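Local structure of lipoprotein (Colwellia psychrerythraea, 3O0Y) at residues Leu348-Leu359 with Leu421-Leu432. The protein is a putative lipoprotein of unknown function, assigned to the DUF885 family, which is grouped with metallopeptidase-like proteins. Numbering follows the deposited sequence.
Sequences LYEDSIAGREEL and LRDMKANPKFGL. With SO4 (sulfate ion), chain E.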
ATOM      1  N   LEU A 348      -8.383  27.202   0.837  1.00 10.61           N
ATOM      2  CA  LEU A 348      -9.246  26.352   1.716  1.00  9.23           C
ATOM      3  C   LEU A 348     -10.620  26.232   1.120  1.00 10.76           C
ATOM      4  O   LEU A 348     -11.314  27.260   0.819  1.00  9.38           O
ATOM      5  CB  LEU A 348      -9.368  26.968   3.102  1.00 11.02           C
ATOM      6  CG  LEU A 348      -8.123  27.012   3.946  1.00 11.80           C
ATOM      7  CD1 LEU A 348      -8.387  27.949   5.147  1.00 15.42           C
ATOM      8  CD2 LEU A 348      -7.679  25.577   4.283  1.00 11.88           C
ATOM      9  N   TYR A 349     -11.079  24.996   0.927  1.00  7.39           N
ATOM     10  CA  TYR A 349     -12.458  24.763   0.640  1.00  8.81           C
ATOM     11  C   TYR A 349     -13.301  25.015   1.862  1.00  9.17           C
ATOM     12  O   TYR A 349     -12.846  24.810   3.015  1.00  9.09           O
ATOM     13  CB  TYR A 349     -12.670  23.296   0.155  1.00  9.89           C
ATOM     14  CG  TYR A 349     -11.957  22.907  -1.106  1.00  7.52           C
ATOM     15  CD1 TYR A 349     -12.456  23.303  -2.328  1.00 10.44           C
ATOM     16  CD2 TYR A 349     -10.760  22.221  -1.067  1.00  7.13           C
ATOM     17  CE1 TYR A 349     -11.808  22.952  -3.494  1.00  9.36           C
ATOM     18  CE2 TYR A 349     -10.090  21.830  -2.236  1.00 10.64           C
ATOM     19  CZ  TYR A 349     -10.625  22.240  -3.441  1.00  8.48           C
ATOM     20  OH  TYR A 349      -9.976  21.926  -4.612  1.00 12.06           O
ATOM     21  N   GLU A 350     -14.530  25.429   1.625  1.00 10.13           N
ATOM     22  CA  GLU A 350     -15.448  25.706   2.714  1.00 11.55           C
ATOM     23  C   GLU A 350     -15.758  24.396   3.459  1.00 11.48           C
ATOM     24  O   GLU A 350     -15.897  23.328   2.825  1.00  8.45           O
ATOM     25  CB  GLU A 350     -16.727  26.339   2.117  1.00 13.07           C
ATOM     26  CG  GLU A 350     -17.818  26.585   3.110  1.00 20.31           C
ATOM     27  CD  GLU A 350     -19.069  27.236   2.485  1.00 26.69           C
ATOM     28  OE1 GLU A 350     -19.821  26.583   1.674  1.00 20.62           O
ATOM     29  OE2 GLU A 350     -19.261  28.435   2.836  1.00 35.13           O
ATOM     30  N   ASP A 351     -15.914  24.460   4.789  1.00 11.02           N
ATOM     31  CA  ASP A 351     -16.305  23.246   5.502  1.00 11.85           C
ATOM     32  C   ASP A 351     -17.847  23.077   5.445  1.00 12.62           C
ATOM     33  O   ASP A 351     -18.593  23.561   6.326  1.00 12.78           O
ATOM     34  CB  ASP A 351     -15.791  23.344   6.924  1.00 14.40           C
ATOM     35  CG  ASP A 351     -16.194  22.166   7.788  1.00 18.02           C
ATOM     36  OD1 ASP A 351     -16.639  21.102   7.310  1.00 15.93           O
ATOM     37  OD2 ASP A 351     -16.129  22.362   9.016  1.00 23.83           O
ATOM     38  N   SER A 352     -18.321  22.535   4.324  1.00 10.96           N
ATOM     39  CA  SER A 352     -19.751  22.470   4.013  1.00 10.55           C
ATOM     40  C   SER A 352     -19.918  21.406   2.968  1.00  9.77           C
ATOM     41  O   SER A 352     -18.921  20.942   2.353  1.00  9.47           O
ATOM     42  CB  SER A 352     -20.232  23.800   3.439  1.00 12.02           C
ATOM     43  OG  SER A 352     -19.542  24.122   2.236  1.00  9.17           O
ATOM     44  N   ILE A 353     -21.145  21.026   2.732  1.00  7.95           N
ATOM     45  CA  ILE A 353     -21.460  20.173   1.579  1.00  7.72           C
ATOM     46  C   ILE A 353     -20.947  20.762   0.226  1.00  6.86           C
ATOM     47  O   ILE A 353     -20.366  20.019  -0.590  1.00  6.53           O
ATOM     48  CB  ILE A 353     -22.960  19.898   1.475  1.00  9.22           C
ATOM     49  CG1 ILE A 353     -23.348  18.991   2.676  1.00 14.03           C
ATOM     50  CG2 ILE A 353     -23.297  19.144   0.181  1.00  9.30           C
ATOM     51  CD1 ILE A 353     -24.883  18.922   2.883  1.00 17.95           C
ATOM     52  N   ALA A 354     -21.085  22.067   0.026  1.00  6.99           N
ATOM     53  CA  ALA A 354     -20.691  22.674  -1.249  1.00  7.86           C
ATOM     54  C   ALA A 354     -19.166  22.654  -1.363  1.00  7.31           C
ATOM     55  O   ALA A 354     -18.608  22.514  -2.456  1.00  5.93           O
ATOM     56  CB  ALA A 354     -21.177  24.094  -1.355  1.00  8.79           C
ATOM     57  N   GLY A 355     -18.470  22.827  -0.257  1.00  7.20           N
ATOM     58  CA  GLY A 355     -17.002  22.885  -0.324  1.00  7.45           C
ATOM     59  C   GLY A 355     -16.480  21.490  -0.680  1.00  6.44           C
ATOM     60  O   GLY A 355     -15.504  21.323  -1.417  1.00  6.81           O
ATOM     61  N   ARG A 356     -17.064  20.455  -0.076  1.00  6.99           N
ATOM     62  CA  ARG A 356     -16.680  19.111  -0.416  1.00  5.85           C
ATOM     63  C   ARG A 356     -17.040  18.763  -1.871  1.00  7.30           C
ATOM     64  O   ARG A 356     -16.285  18.056  -2.548  1.00  7.41           O
ATOM     65  CB  ARG A 356     -17.198  18.119   0.618  1.00  6.82           C
ATOM     66  CG  ARG A 356     -16.443  18.202   1.893  1.00  7.73           C
ATOM     67  CD  ARG A 356     -17.148  17.427   3.031  1.00 11.37           C
ATOM     68  NE  ARG A 356     -16.302  17.503   4.227  1.00 11.91           N
ATOM     69  CZ  ARG A 356     -16.270  18.501   5.086  1.00 12.56           C
ATOM     70  NH1 ARG A 356     -15.440  18.462   6.122  1.00 12.44           N
ATOM     71  NH2 ARG A 356     -17.113  19.503   4.974  1.00 12.48           N
ATOM     72  N   GLU A 357     -18.198  19.228  -2.354  1.00  5.04           N
ATOM     73  CA  GLU A 357     -18.510  19.078  -3.756  1.00  6.57           C
ATOM     74  C   GLU A 357     -17.527  19.743  -4.691  1.00  4.69           C
ATOM     75  O   GLU A 357     -17.214  19.195  -5.801  1.00  7.23           O
ATOM     76  CB  GLU A 357     -19.950  19.627  -4.068  1.00  6.26           C
ATOM     77  CG  GLU A 357     -21.076  18.745  -3.498  1.00  7.77           C
ATOM     78  CD  GLU A 357     -22.482  19.382  -3.556  1.00 11.09           C
ATOM     79  OE1 GLU A 357     -22.611  20.640  -3.668  1.00 14.25           O
ATOM     80  OE2 GLU A 357     -23.471  18.563  -3.405  1.00 13.76           O
ATOM     81  N   GLU A 358     -17.032  20.895  -4.288  1.00  5.10           N
ATOM     82  CA  GLU A 358     -16.035  21.621  -5.067  1.00  6.48           C
ATOM     83  C   GLU A 358     -14.743  20.826  -5.131  1.00  4.74           C
ATOM     84  O   GLU A 358     -14.144  20.667  -6.190  1.00  6.15           O
ATOM     85  CB  GLU A 358     -15.776  23.022  -4.503  1.00  6.91           C
ATOM     86  CG  GLU A 358     -14.898  23.856  -5.490  1.00  9.93           C
ATOM     87  CD  GLU A 358     -14.497  25.229  -4.969  1.00 22.12           C
ATOM     88  OE1 GLU A 358     -14.923  25.609  -3.884  1.00 24.69           O
ATOM     89  OE2 GLU A 358     -13.659  25.872  -5.621  1.00 25.45           O
ATOM     90  N   LEU A 359     -14.278  20.311  -3.990  1.00  6.15           N
ATOM     91  CA  LEU A 359     -13.113  19.501  -3.963  1.00  5.80           C
ATOM     92  C   LEU A 359     -13.239  18.306  -4.903  1.00  6.68           C
ATOM     93  O   LEU A 359     -12.357  18.022  -5.707  1.00  5.16           O
ATOM     94  CB  LEU A 359     -12.815  19.088  -2.512  1.00  6.16           C
ATOM     95  CG  LEU A 359     -11.533  18.397  -2.194  1.00  7.35           C
ATOM     96  CD1 LEU A 359     -11.306  18.336  -0.587  1.00  7.29           C
ATOM     97  CD2 LEU A 359     -11.492  16.996  -2.823  1.00  8.64           C
ATOM     98  N   LEU A 421     -12.338  13.427   3.195  1.00  9.20           N
ATOM     99  CA  LEU A 421     -12.982  14.728   3.319  1.00  7.98           C
ATOM    100  C   LEU A 421     -13.263  15.161   4.760  1.00  9.38           C
ATOM    101  O   LEU A 421     -14.040  16.124   4.990  1.00 11.10           O
ATOM    102  CB  LEU A 421     -14.232  14.719   2.480  1.00 10.18           C
ATOM    103  CG  LEU A 421     -14.196  14.281   1.019  1.00 13.05           C
ATOM    104  CD1 LEU A 421     -15.607  14.281   0.465  1.00 12.65           C
ATOM    105  CD2 LEU A 421     -13.220  15.240   0.314  1.00 12.50           C
ATOM    106  N   ARG A 422     -12.616  14.509   5.732  1.00  8.54           N
ATOM    107  CA  ARG A 422     -12.930  14.867   7.131  1.00  9.74           C
ATOM    108  C   ARG A 422     -12.659  16.331   7.461  1.00 12.27           C
ATOM    109  O   ARG A 422     -13.521  17.013   8.080  1.00 13.61           O
ATOM    110  CB  ARG A 422     -12.129  14.033   8.107  1.00 10.49           C
ATOM    111  CG  ARG A 422     -12.453  14.252   9.607  1.00 15.27           C
ATOM    112  CD  ARG A 422     -11.531  13.450  10.564  1.00 25.40           C
ATOM    113  NE  ARG A 422     -10.296  14.177  10.892  1.00 40.09           N
ATOM    114  CZ  ARG A 422      -9.063  13.932  10.401  1.00 47.22           C
ATOM    115  NH1 ARG A 422      -8.786  12.911   9.578  1.00 48.28           N
ATOM    116  NH2 ARG A 422      -8.064  14.714  10.792  1.00 52.22           N
ATOM    117  N   ASP A 423     -11.472  16.821   7.067  1.00 11.95           N
ATOM    118  CA  ASP A 423     -11.015  18.146   7.499  1.00 12.26           C
ATOM    119  C   ASP A 423     -10.520  18.952   6.286  1.00 11.78           C
ATOM    120  O   ASP A 423      -9.534  18.551   5.636  1.00 10.95           O
ATOM    121  CB  ASP A 423      -9.833  17.926   8.418  1.00 14.98           C
ATOM    122  CG  ASP A 423      -9.290  19.247   9.007  1.00 24.21           C
ATOM    123  OD1 ASP A 423      -9.877  20.348   8.711  1.00 27.31           O
ATOM    124  OD2 ASP A 423      -8.254  19.161   9.735  1.00 30.27           O
ATOM    125  N   MET A 424     -11.176  20.077   6.016  1.00 11.41           N
ATOM    126  CA  MET A 424     -10.800  20.870   4.848  1.00 12.42           C
ATOM    127  C   MET A 424      -9.375  21.454   5.050  1.00 13.51           C
ATOM    128  O   MET A 424      -8.638  21.683   4.092  1.00 13.29           O
ATOM    129  CB  MET A 424     -11.873  21.906   4.462  1.00 13.75           C
ATOM    130  CG  MET A 424     -13.185  21.336   3.744  1.00 14.82           C
ATOM    131  SD  MET A 424     -12.959  20.273   2.315  1.00  6.64           S
ATOM    132  CE  MET A 424     -12.688  18.626   3.155  1.00  7.54           C
ATOM    133  N   LYS A 425      -8.976  21.678   6.304  1.00 14.57           N
ATOM    134  CA  LYS A 425      -7.645  22.239   6.559  1.00 15.14           C
ATOM    135  C   LYS A 425      -6.542  21.257   6.161  1.00 14.11           C
ATOM    136  O   LYS A 425      -5.415  21.667   5.854  1.00 13.67           O
ATOM    137  CB  LYS A 425      -7.471  22.685   8.021  1.00 17.68           C
ATOM    138  CG  LYS A 425      -8.674  23.396   8.661  1.00 26.09           C
ATOM    139  CD  LYS A 425      -8.959  24.768   8.055  1.00 34.01           C
ATOM    140  CE  LYS A 425      -9.556  25.817   9.068  1.00 36.10           C
ATOM    141  NZ  LYS A 425      -9.280  25.473  10.504  1.00 40.88           N
ATOM    142  N   ALA A 426      -6.882  19.972   6.113  1.00 10.55           N
ATOM    143  CA  ALA A 426      -5.996  18.896   5.704  1.00 12.30           C
ATOM    144  C   ALA A 426      -5.979  18.690   4.167  1.00  9.95           C
ATOM    145  O   ALA A 426      -5.308  17.828   3.670  1.00 11.95           O
ATOM    146  CB  ALA A 426      -6.415  17.583   6.431  1.00 14.92           C
ATOM    147  N   ASN A 427      -6.801  19.454   3.463  1.00  9.87           N
ATOM    148  CA  ASN A 427      -6.943  19.416   1.996  1.00  7.74           C
ATOM    149  C   ASN A 427      -6.711  20.751   1.348  1.00  8.03           C
ATOM    150  O   ASN A 427      -7.563  21.228   0.594  1.00  7.21           O
ATOM    151  CB  ASN A 427      -8.345  18.940   1.627  1.00  7.08           C
ATOM    152  CG  ASN A 427      -8.572  17.433   1.926  1.00 11.23           C
ATOM    153  OD1 ASN A 427      -9.197  17.059   2.955  1.00 13.67           O
ATOM    154  ND2 ASN A 427      -8.087  16.610   1.068  1.00  9.55           N
ATOM    155  N   PRO A 428      -5.586  21.393   1.677  1.00  8.46           N
ATOM    156  CA  PRO A 428      -5.347  22.685   1.052  1.00  8.37           C
ATOM    157  C   PRO A 428      -5.393  22.544  -0.463  1.00  7.14           C
ATOM    158  O   PRO A 428      -4.917  21.575  -1.064  1.00  7.07           O
ATOM    159  CB  PRO A 428      -3.929  23.043   1.498  1.00  8.05           C
ATOM    160  CG  PRO A 428      -3.242  21.744   1.797  1.00 11.44           C
ATOM    161  CD  PRO A 428      -4.395  20.883   2.386  1.00  9.73           C
ATOM    162  N   LYS A 429      -5.924  23.556  -1.122  1.00  6.96           N
ATOM    163  CA  LYS A 429      -6.072  23.450  -2.546  1.00  6.69           C
ATOM    164  C   LYS A 429      -4.785  23.165  -3.302  1.00  8.62           C
ATOM    165  O   LYS A 429      -4.840  22.530  -4.377  1.00  9.63           O
ATOM    166  CB  LYS A 429      -6.724  24.663  -3.143  1.00  6.65           C
ATOM    167  CG  LYS A 429      -8.177  24.905  -2.567  1.00  8.26           C
ATOM    168  CD  LYS A 429      -8.883  25.972  -3.379  1.00 12.44           C
ATOM    169  CE  LYS A 429     -10.286  26.276  -2.816  1.00 17.11           C
ATOM    170  NZ  LYS A 429     -11.036  27.230  -3.682  1.00 21.77           N
ATOM    171  N   PHE A 430      -3.696  23.721  -2.814  1.00  5.85           N
ATOM    172  CA  PHE A 430      -2.364  23.601  -3.493  1.00  6.74           C
ATOM    173  C   PHE A 430      -1.746  22.207  -3.405  1.00  8.93           C
ATOM    174  O   PHE A 430      -0.721  21.959  -4.000  1.00  8.88           O
ATOM    175  CB  PHE A 430      -1.392  24.649  -2.972  1.00  7.37           C
ATOM    176  CG  PHE A 430      -1.170  24.646  -1.481  1.00  6.60           C
ATOM    177  CD1 PHE A 430      -0.424  23.661  -0.877  1.00  9.83           C
ATOM    178  CD2 PHE A 430      -1.648  25.688  -0.693  1.00  7.28           C
ATOM    179  CE1 PHE A 430      -0.164  23.666   0.453  1.00 13.35           C
ATOM    180  CE2 PHE A 430      -1.408  25.713   0.698  1.00  7.99           C
ATOM    181  CZ  PHE A 430      -0.667  24.735   1.276  1.00 10.11           C
ATOM    182  N   GLY A 431      -2.354  21.309  -2.616  1.00  7.23           N
ATOM    183  CA  GLY A 431      -1.859  19.940  -2.527  1.00  7.64           C
ATOM    184  C   GLY A 431      -2.647  18.877  -3.272  1.00  7.12           C
ATOM    185  O   GLY A 431      -2.224  17.710  -3.366  1.00  7.43           O
ATOM    186  N   LEU A 432      -3.789  19.269  -3.824  1.00  6.27           N
ATOM    187  CA  LEU A 432      -4.682  18.297  -4.417  1.00  6.39           C
ATOM    188  C   LEU A 432      -4.273  17.770  -5.785  1.00  6.30           C
ATOM    189  O   LEU A 432      -4.566  16.615  -6.084  1.00  5.29           O
ATOM    190  CB  LEU A 432      -6.084  18.860  -4.426  1.00  6.43           C
ATOM    191  CG  LEU A 432      -7.234  17.955  -4.833  1.00 12.44           C
ATOM    192  CD1 LEU A 432      -7.330  16.737  -3.898  1.00 18.68           C
ATOM    193  CD2 LEU A 432      -8.632  18.780  -4.789  1.00 18.20           C
TER
HETATM  194  S   SO4 E 611     -23.554  22.602   4.741  1.00 55.05           S
HETATM  195  O1  SO4 E 611     -23.122  23.780   5.540  1.00 56.14           O
HETATM  196  O2  SO4 E 611     -24.971  22.321   5.071  1.00 57.79           O
HETATM  197  O3  SO4 E 611     -23.472  22.888   3.315  1.00 58.89           O
HETATM  198  O4  SO4 E 611     -22.742  21.432   5.058  1.00 54.31           O
HETATM  199  O   HOH W   1     -12.831  27.900  -0.967  1.00 33.94           O
HETATM  200  O   HOH W   2      -9.224  23.019   1.814  1.00 11.73           O
HETATM  201  O   HOH W   3      -7.408  22.044  -5.674  1.00 15.52           O
HETATM  202  O   HOH W   4     -11.198  25.386  -6.426  1.00 25.43           O
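Arg-356 reaches across to Leu-421 side-on, its NE 2.8 Å and its NH1 3.0 Å from Leu-421 O, which lies near the guanidinium plane; a weak bond joins NH1 to Arg-422 O. NH1 and NH2 grip Asp-351 OD1 end-on in a salt bridge, NH2 meeting its anti lone pair at 2.9 Å, while NH1, shared with Leu-421 O, comes from above the carboxylate plane. With an alanine at Arg-356, Leu-421 O is likely to lose these two donors and Asp-351 its charged mate. Met-424, bent at chi2 (-52°) and chi3 (84°), lays CE over one guanidinium face and brings SD 3.7 Å from Tyr-349 CB. Lys-429 stretches over one face of the Tyr-349 ring, a CH-pi contact with CE 3.9 Å from the centroid, and ends in a long salt bridge, NZ to Glu-358 OE2 at 3.5 Å. Leu-359 CB covers the opposite face; Tyr-349 OH is hydrogen-bonded to Asp-362 OD2. A water links Tyr-349 N with Met-424 O and Asn-427 O. Leu-359 CD1 packs 3.7 Å from Leu-421 CD2. Asp-423 forms an Asx turn; Ser-352 N-caps helix 353-373. Through Arg-356, Tyr-349 and Leu-359, this capped helix start holds the loop between strand 416-419 and helix 432-439.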